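Conserved Hypothetical Protein TT1486 (Thermus thermophilus, PDB 2CU5) is probably a secondary thiamine-phosphate synthase of the UPF0047 (YjbQ) family, although its function is not established. Local coordinates at residues H40-L45 with H82-S87; E14-I19 with Q110-E115. All coordinates share one frame; numbering follows the deposited sequence.

Contact 1. Residues H40-L45 with H82-S87; sequences HTTCGL and HAHLKS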
loop_
_atom_site.group_PDB
_atom_site.type_symbol
_atom_site.label_atom_id
_atom_site.label_comp_id
_atom_site.label_asym_id
_atom_site.label_seq_id
_atom_site.Cartn_x
_atom_site.Cartn_y
_atom_site.Cartn_z
ATOM N N HIS A 40 0.800 -10.080 -10.357
ATOM C CA HIS A 40 -0.537 -10.663 -10.350
ATOM C C HIS A 40 -1.577 -9.655 -9.873
ATOM O O HIS A 40 -1.237 -8.650 -9.251
ATOM C CB HIS A 40 -0.543 -11.882 -9.428
ATOM C CG HIS A 40 0.499 -12.900 -9.773
ATOM N ND1 HIS A 40 0.483 -13.612 -10.954
ATOM C CD2 HIS A 40 1.596 -13.317 -9.098
ATOM C CE1 HIS A 40 1.524 -14.425 -10.990
ATOM N NE2 HIS A 40 2.215 -14.265 -9.874
ATOM N N THR A 41 -2.846 -9.938 -10.150
ATOM C CA THR A 41 -3.921 -9.032 -9.755
ATOM C C THR A 41 -4.904 -9.636 -8.755
ATOM O O THR A 41 -5.851 -8.966 -8.339
ATOM C CB THR A 41 -4.727 -8.566 -10.981
ATOM O OG1 THR A 41 -5.326 -9.705 -11.614
ATOM C CG2 THR A 41 -3.818 -7.855 -11.977
ATOM N N THR A 42 -4.688 -10.891 -8.370
ATOM C CA THR A 42 -5.579 -11.550 -7.421
ATOM C C THR A 42 -4.890 -12.112 -6.178
ATOM O O THR A 42 -5.376 -13.048 -5.544
ATOM C CB THR A 42 -6.413 -12.657 -8.114
ATOM O OG1 THR A 42 -5.551 -13.551 -8.827
ATOM C CG2 THR A 42 -7.401 -12.026 -9.087
ATOM N N CYS A 43 -3.738 -11.534 -5.848
ATOM C CA CYS A 43 -2.987 -11.896 -4.650
ATOM C C CYS A 43 -2.210 -10.639 -4.264
ATOM O O CYS A 43 -2.164 -9.677 -5.032
ATOM C CB CYS A 43 -2.039 -13.079 -4.901
ATOM S SG CYS A 43 -0.644 -12.765 -6.005
ATOM N N GLY A 44 -1.623 -10.624 -3.072
ATOM C CA GLY A 44 -0.877 -9.448 -2.659
ATOM C C GLY A 44 0.327 -9.758 -1.793
ATOM O O GLY A 44 0.630 -10.918 -1.523
ATOM N N LEU A 45 1.026 -8.707 -1.376
ATOM C CA LEU A 45 2.196 -8.840 -0.515
ATOM C C LEU A 45 1.967 -7.960 0.700
ATOM O O LEU A 45 1.528 -6.820 0.571
ATOM C CB LEU A 45 3.465 -8.378 -1.234
ATOM C CG LEU A 45 3.984 -9.262 -2.365
ATOM C CD1 LEU A 45 5.115 -8.546 -3.089
ATOM C CD2 LEU A 45 4.447 -10.602 -1.792
ATOM N N HIS A 82 -13.751 -10.148 -5.962
ATOM C CA HIS A 82 -13.442 -10.079 -4.535
ATOM C C HIS A 82 -11.933 -10.164 -4.310
ATOM O O HIS A 82 -11.391 -9.496 -3.427
ATOM C CB HIS A 82 -14.120 -11.224 -3.776
ATOM C CG HIS A 82 -13.529 -12.568 -4.063
ATOM N ND1 HIS A 82 -13.610 -13.169 -5.300
ATOM C CD2 HIS A 82 -12.816 -13.413 -3.280
ATOM C CE1 HIS A 82 -12.974 -14.326 -5.270
ATOM N NE2 HIS A 82 -12.482 -14.498 -4.056
ATOM N N ALA A 83 -11.264 -10.995 -5.106
ATOM C CA ALA A 83 -9.818 -11.174 -4.994
ATOM C C ALA A 83 -9.070 -9.987 -5.586
ATOM O O ALA A 83 -7.976 -9.642 -5.135
ATOM C CB ALA A 83 -9.395 -12.459 -5.689
ATOM N N HIS A 84 -9.651 -9.372 -6.612
ATOM C CA HIS A 84 -9.030 -8.210 -7.227
ATOM C C HIS A 84 -9.037 -7.094 -6.191
ATOM O O HIS A 84 -8.055 -6.371 -6.035
ATOM C CB HIS A 84 -9.803 -7.783 -8.479
ATOM C CG HIS A 84 -9.463 -8.581 -9.698
ATOM N ND1 HIS A 84 -8.397 -8.273 -10.518
ATOM C CD2 HIS A 84 -10.031 -9.692 -10.223
ATOM C CE1 HIS A 84 -8.326 -9.159 -11.497
ATOM N NE2 HIS A 84 -9.306 -10.030 -11.341
ATOM N N LEU A 85 -10.147 -6.964 -5.471
ATOM C CA LEU A 85 -10.245 -5.935 -4.449
ATOM C C LEU A 85 -9.289 -6.190 -3.287
ATOM O O LEU A 85 -8.614 -5.272 -2.828
ATOM C CB LEU A 85 -11.681 -5.831 -3.918
ATOM C CG LEU A 85 -11.863 -4.770 -2.824
ATOM C CD1 LEU A 85 -11.459 -3.394 -3.350
ATOM C CD2 LEU A 85 -13.321 -4.755 -2.363
ATOM N N LYS A 86 -9.225 -7.428 -2.805
ATOM C CA LYS A 86 -8.329 -7.728 -1.696
ATOM C C LYS A 86 -6.887 -7.411 -2.087
ATOM O O LYS A 86 -6.097 -6.945 -1.260
ATOM C CB LYS A 86 -8.456 -9.189 -1.287
ATOM C CG LYS A 86 -9.819 -9.532 -0.705
ATOM C CD LYS A 86 -9.931 -11.005 -0.419
ATOM C CE LYS A 86 -11.321 -11.355 0.107
ATOM N NZ LYS A 86 -11.440 -12.823 0.244
ATOM N N SER A 87 -6.565 -7.655 -3.352
ATOM C CA SER A 87 -5.230 -7.389 -3.880
ATOM C C SER A 87 -4.952 -5.889 -3.882
ATOM O O SER A 87 -3.884 -5.447 -3.458
ATOM C CB SER A 87 -5.107 -7.949 -5.303
ATOM O OG SER A 87 -3.888 -7.561 -5.910
#
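Thr42 and Ser87 bury the largest shares of surface here, with Thr41 and His84 not far behind, and together they fasten the turn that leads into strand 43-48 against one side of helix 81-90. Thr42 drives its methyl CG2 over one face of the His84 imidazole, 3.7 Å from the ring centroid and 16° off the ring normal, a CH-pi contact displaced toward the rim on the NE2 side. Its CB meets the methyl of Ala83 one residue back on the helix, at 3.8 Å from Ala83 CB. With chi1 at 52°, OG1 of Thr42 is turned between the backbone N and the carbonyl carbon, where it bonds Arg122, while the methyl is left for the ring.

One helical turn on, Ser87 has OG anti to its backbone N (chi1 172°) and donates to Cys43 O at 2.9 Å, approaching from above the carbonyl plane. The CB of Ser87 rests 3.3 Å from Thr41 O. That same carbonyl oxygen receives a nearly straight CA-H...O contact from His84, 3.5 Å from its CA. Thr41 runs alongside His84, its OG1 3.1 Å from CE1 of the ring. His84 ND1 is hydrogen-bonded to Gln48 of the second subunit, which also reaches Thr41 O. Were His84 an alanine, the Thr42 methyl would probably lose the ring face it rests on, and Gln48 of the second subunit one of its partners. The loop before strand 43-48 thus packs on helix 81-90 in the buried interior of this UPF0047 protein, at the interface between two subunits of the trimer.

Contact 2. Residues E14-I19 with Q110-E115; sequences EGFVNI and QVFLAE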
loop_
_atom_site.group_PDB
_atom_site.type_symbol
_atom_site.label_atom_id
_atom_site.label_comp_id
_atom_site.label_asym_id
_atom_site.label_seq_id
_atom_site.Cartn_x
_atom_site.Cartn_y
_atom_site.Cartn_z
ATOM N N GLU A 14 -6.716 -19.982 -0.434
ATOM C CA GLU A 14 -6.587 -18.658 0.146
ATOM C C GLU A 14 -5.804 -18.753 1.441
ATOM O O GLU A 14 -5.960 -19.707 2.208
ATOM C CB GLU A 14 -7.962 -18.020 0.395
ATOM C CG GLU A 14 -8.626 -18.362 1.719
ATOM C CD GLU A 14 -9.748 -17.391 2.066
ATOM O OE1 GLU A 14 -10.324 -17.505 3.170
ATOM O OE2 GLU A 14 -10.054 -16.508 1.236
ATOM N N GLY A 15 -4.943 -17.769 1.669
ATOM C CA GLY A 15 -4.144 -17.767 2.874
ATOM C C GLY A 15 -2.897 -16.917 2.753
ATOM O O GLY A 15 -2.569 -16.411 1.680
ATOM N N PHE A 16 -2.210 -16.754 3.877
ATOM C CA PHE A 16 -0.982 -15.978 3.933
ATOM C C PHE A 16 0.181 -16.958 3.939
ATOM O O PHE A 16 0.341 -17.745 4.878
ATOM C CB PHE A 16 -0.954 -15.131 5.203
ATOM C CG PHE A 16 -1.902 -13.969 5.179
ATOM C CD1 PHE A 16 -1.528 -12.762 4.598
ATOM C CD2 PHE A 16 -3.175 -14.083 5.726
ATOM C CE1 PHE A 16 -2.411 -11.679 4.561
ATOM C CE2 PHE A 16 -4.064 -13.003 5.692
ATOM C CZ PHE A 16 -3.677 -11.803 5.109
ATOM N N VAL A 17 0.977 -16.926 2.876
ATOM C CA VAL A 17 2.128 -17.814 2.760
ATOM C C VAL A 17 3.367 -17.046 3.195
ATOM O O VAL A 17 3.688 -16.003 2.629
ATOM C CB VAL A 17 2.311 -18.296 1.303
ATOM C CG1 VAL A 17 3.469 -19.284 1.222
ATOM C CG2 VAL A 17 1.028 -18.941 0.807
ATOM N N ASN A 18 4.054 -17.569 4.205
ATOM C CA ASN A 18 5.258 -16.936 4.736
ATOM C C ASN A 18 6.418 -17.152 3.761
ATOM O O ASN A 18 6.911 -18.267 3.614
ATOM C CB ASN A 18 5.602 -17.550 6.094
ATOM C CG ASN A 18 6.667 -16.765 6.833
ATOM O OD1 ASN A 18 7.601 -16.249 6.224
ATOM N ND2 ASN A 18 6.530 -16.672 8.152
ATOM N N ILE A 19 6.854 -16.088 3.101
ATOM C CA ILE A 19 7.941 -16.187 2.130
ATOM C C ILE A 19 9.211 -15.484 2.595
ATOM O O ILE A 19 10.116 -15.223 1.802
ATOM C CB ILE A 19 7.522 -15.571 0.789
ATOM C CG1 ILE A 19 7.206 -14.082 0.994
ATOM C CG2 ILE A 19 6.309 -16.329 0.224
ATOM C CD1 ILE A 19 6.938 -13.314 -0.282
ATOM N N GLN A 110 6.661 -10.774 9.600
ATOM C CA GLN A 110 7.053 -11.785 8.627
ATOM C C GLN A 110 6.514 -11.308 7.277
ATOM O O GLN A 110 5.517 -10.581 7.224
ATOM C CB GLN A 110 6.450 -13.150 8.982
ATOM C CG GLN A 110 7.077 -13.815 10.198
ATOM C CD GLN A 110 8.473 -14.351 9.922
ATOM O OE1 GLN A 110 8.633 -15.433 9.363
ATOM N NE2 GLN A 110 9.492 -13.584 10.303
ATOM N N VAL A 111 7.177 -11.693 6.191
ATOM C CA VAL A 111 6.734 -11.296 4.860
ATOM C C VAL A 111 5.793 -12.360 4.311
ATOM O O VAL A 111 6.145 -13.539 4.257
ATOM C CB VAL A 111 7.933 -11.121 3.900
ATOM C CG1 VAL A 111 7.450 -10.663 2.536
ATOM C CG2 VAL A 111 8.904 -10.117 4.484
ATOM N N PHE A 112 4.595 -11.939 3.910
ATOM C CA PHE A 112 3.592 -12.865 3.399
ATOM C C PHE A 112 3.113 -12.616 1.984
ATOM O O PHE A 112 2.972 -11.473 1.546
ATOM C CB PHE A 112 2.341 -12.844 4.285
ATOM C CG PHE A 112 2.539 -13.421 5.648
ATOM C CD1 PHE A 112 2.574 -14.799 5.839
ATOM C CD2 PHE A 112 2.670 -12.586 6.750
ATOM C CE1 PHE A 112 2.735 -15.341 7.118
ATOM C CE2 PHE A 112 2.832 -13.110 8.024
ATOM C CZ PHE A 112 2.864 -14.493 8.211
ATOM N N LEU A 113 2.869 -13.708 1.271
ATOM C CA LEU A 113 2.289 -13.617 -0.055
ATOM C C LEU A 113 0.824 -13.889 0.293
ATOM O O LEU A 113 0.474 -14.990 0.705
ATOM C CB LEU A 113 2.816 -14.709 -0.985
ATOM C CG LEU A 113 2.410 -14.530 -2.456
ATOM C CD1 LEU A 113 3.075 -15.607 -3.297
ATOM C CD2 LEU A 113 0.893 -14.598 -2.608
ATOM N N ALA A 114 -0.022 -12.879 0.154
ATOM C CA ALA A 114 -1.435 -13.026 0.478
ATOM C C ALA A 114 -2.222 -13.548 -0.717
ATOM O O ALA A 114 -2.542 -12.793 -1.625
ATOM C CB ALA A 114 -1.997 -11.676 0.937
ATOM N N GLU A 115 -2.536 -14.841 -0.703
ATOM C CA GLU A 115 -3.289 -15.461 -1.790
ATOM C C GLU A 115 -4.796 -15.364 -1.563
ATOM O O GLU A 115 -5.298 -15.817 -0.537
ATOM C CB GLU A 115 -2.912 -16.939 -1.930
ATOM C CG GLU A 115 -3.696 -17.647 -3.023
ATOM C CD GLU A 115 -3.436 -17.053 -4.395
ATOM O OE1 GLU A 115 -2.497 -17.519 -5.078
ATOM O OE2 GLU A 115 -4.161 -16.111 -4.791
#
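Phe16 and Phe112 meet in a T-shaped pair at the apolar centre of an antiparallel two-strand pairing, strand 15-18 forming one border of a three-stranded sheet within this chain. The edge of Phe16 is turned to the face of Phe112, with centroids 5.9 Å apart and planes at 76°. With CG set beside the backbone N, Phe16 also brings CE1 to 3.6 Å from the methyl CB of Ala114. Helix 53-66 packs on Phe16 through Ala56, Leu59 and Leu60, and Leu88 of the third subunit touches it as well.

The other face of the sheet carries Val17 and Leu113, whose backbones form a hydrogen-bonded pair; the bond from Val17 N to Leu113 O is almost straight at 178°. Ile19, at the N-cap position just before helix 20-25, packs beside them, with CG2 4.0 Å from Leu113 CB and CG1 3.8 Å from Val111 CG1, and its N donates to Val111 O. Val9 of strand 5-11 touches Val17, Ile19 and Leu113.

Toward one end, Gly15 and Glu115 exchange two backbone bonds; OE1 of Glu115 bonds the Thr11 hydroxyl and forms a salt bridge with Arg122, while OE2 accepts from the backbone N of Asp117. At the other, solvent-facing end, the amides of Asn18 and Gln110 meet with their planes 61° apart. Asn18 OD1 is held by Thr20, while Asn18 ND2 donates to a lone pair of Gln110 OE1 at 2.7 Å, and that oxygen lies almost in the Asn18 amide plane.

The centres of the two contacts lie about 12 Å apart, and strand 110-115 joins them as the middle strand of the three-stranded sheet, with strand 15-18 along one flank and strand 43-48 along the other. Gly44 O of contact 1 probably accepts a hydrogen bond from Ala114 N of contact 2 at 2.7 Å, and Cys43 packs against Ala114 and Glu115. In sequence order 14-19 comes first, then 40-45 and 82-87, and 110-115 last, so contact 2 encloses contact 1. The sheet thus links early (14-19) and late (110-115) parts of the chain, through 43-48, to helix 81-90, and each contact also reaches a different neighbouring subunit of the trimer.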